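PDB 5BOI: germination protein YpeB from Bacillus megaterium QM B1551, which takes part in the germination of Bacillus spores; this C-terminal part holds PepSY domains, of unknown function but possibly inhibitory. Local coordinates for residues A[167-170]-A[171-174]. Residues are numbered along the deposited sequence; the frame is centred on the assembly and turned at random.
Sequences KISK and EQAK
S169 and A173 are joined across the first turn of helix 170-175, A173 N donating to S169 O at 2.9 Å, and K174 N repeats the pattern one residue on by bonding to K170 O. S169 is the N-cap: its OG accepts from Q172 N at 3.0 Å. Serine suits the place because its short side chain keeps an acceptor oxygen close to the backbone, and chi1 of 72° turns OG toward that amide. Q172 returns the bond. Glutamine is long enough for its amide oxygen to reach back, OE1 meeting S169 N at 2.9 Å; the N-H points almost straight at the oxygen (171°) but comes from above the amide's carbonyl plane, 44° out of it. E171 bends at chi2 and brings OE1 to S169 OG for a weak bond of 3.3 Å, while OE2 lies against the aliphatic chain of K170; its negative charge probably suits the helix dipole here. With an alanine at S169 the amide of Q172 and the carboxylate of E171 would both lose the hydroxyl, and the first turn is likely to be less firmly held. Next to the cap, I168 CD1 lies 4.0 Å from A173 CB, and the small A173 fits where the helix packs on Y202 and F204 of strand 198-208. The reciprocal S169–Q172 bonds form a capping box, which starts this short helix of the C-terminal PepSY-family region.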
loop_
_atom_site.group_PDB
_atom_site.type_symbol
_atom_site.label_atom_id
_atom_site.label_comp_id
_atom_site.label_asym_id
_atom_site.label_seq_id
_atom_site.Cartn_x
_atom_site.Cartn_y
_atom_site.Cartn_z
ATOM N N LYS A 167 -0.177 -0.891 -28.095
ATOM C CA LYS A 167 -0.493 -1.125 -29.510
ATOM C C LYS A 167 -1.789 -0.416 -29.931
ATOM O O LYS A 167 -2.071 -0.301 -31.134
ATOM C CB LYS A 167 -0.634 -2.619 -29.832
ATOM C CG LYS A 167 0.465 -3.547 -29.353
ATOM C CD LYS A 167 1.802 -3.293 -29.992
ATOM C CE LYS A 167 2.755 -4.408 -29.608
ATOM N NZ LYS A 167 2.966 -4.444 -28.136
ATOM N N ILE A 168 -2.590 0.026 -28.965
ATOM C CA ILE A 168 -3.776 0.819 -29.281
ATOM C C ILE A 168 -3.701 2.141 -28.529
ATOM O O ILE A 168 -3.036 2.244 -27.501
ATOM C CB ILE A 168 -5.107 0.091 -28.938
ATOM C CG1 ILE A 168 -5.333 0.004 -27.419
ATOM C CG2 ILE A 168 -5.166 -1.289 -29.620
ATOM C CD1 ILE A 168 -6.698 -0.614 -27.036
ATOM N N SER A 169 -4.380 3.157 -29.054
ATOM C CA SER A 169 -4.347 4.496 -28.460
ATOM C C SER A 169 -5.302 4.602 -27.270
ATOM O O SER A 169 -6.175 3.738 -27.096
ATOM C CB SER A 169 -4.720 5.540 -29.503
ATOM O OG SER A 169 -6.109 5.442 -29.768
ATOM N N LYS A 170 -5.163 5.649 -26.454
ATOM C CA LYS A 170 -6.081 5.800 -25.316
ATOM C C LYS A 170 -7.502 6.067 -25.806
ATOM O O LYS A 170 -8.476 5.675 -25.161
ATOM C CB LYS A 170 -5.636 6.924 -24.372
ATOM C CG LYS A 170 -5.500 8.268 -25.039
ATOM C CD LYS A 170 -5.570 9.385 -23.999
ATOM C CE LYS A 170 -4.578 10.483 -24.304
ATOM N NZ LYS A 170 -3.177 10.011 -24.094
ATOM N N GLU A 171 -7.613 6.729 -26.955
ATOM C CA GLU A 171 -8.914 6.976 -27.559
ATOM C C GLU A 171 -9.573 5.663 -27.991
ATOM O O GLU A 171 -10.761 5.439 -27.748
ATOM C CB GLU A 171 -8.771 7.927 -28.752
ATOM C CG GLU A 171 -8.247 9.327 -28.378
ATOM C CD GLU A 171 -6.748 9.373 -28.075
ATOM O OE1 GLU A 171 -6.013 8.448 -28.473
ATOM O OE2 GLU A 171 -6.302 10.342 -27.422
ATOM N N GLN A 172 -8.790 4.789 -28.612
ATOM C CA GLN A 172 -9.290 3.480 -29.028
ATOM C C GLN A 172 -9.671 2.638 -27.793
ATOM O O GLN A 172 -10.733 2.014 -27.754
ATOM C CB GLN A 172 -8.239 2.768 -29.891
ATOM C CG GLN A 172 -8.094 3.388 -31.295
ATOM C CD GLN A 172 -6.772 3.074 -31.990
ATOM O OE1 GLN A 172 -5.882 2.436 -31.425
ATOM N NE2 GLN A 172 -6.650 3.519 -33.236
ATOM N N ALA A 173 -8.815 2.657 -26.776
ATOM C CA ALA A 173 -9.111 1.969 -25.513
ATOM C C ALA A 173 -10.448 2.393 -24.924
ATOM O O ALA A 173 -11.239 1.555 -24.476
ATOM C CB ALA A 173 -8.016 2.222 -24.507
ATOM N N LYS A 174 -10.691 3.699 -24.932
ATOM C CA LYS A 174 -11.897 4.274 -24.347
ATOM C C LYS A 174 -13.156 3.815 -25.069
ATOM O O LYS A 174 -14.213 3.708 -24.452
ATOM C CB LYS A 174 -11.795 5.810 -24.350
ATOM C CG LYS A 174 -12.908 6.553 -23.606
ATOM C CD LYS A 174 -12.542 8.028 -23.391
ATOM C CE LYS A 174 -13.751 8.882 -23.012
ATOM N NZ LYS A 174 -13.357 10.187 -22.387
#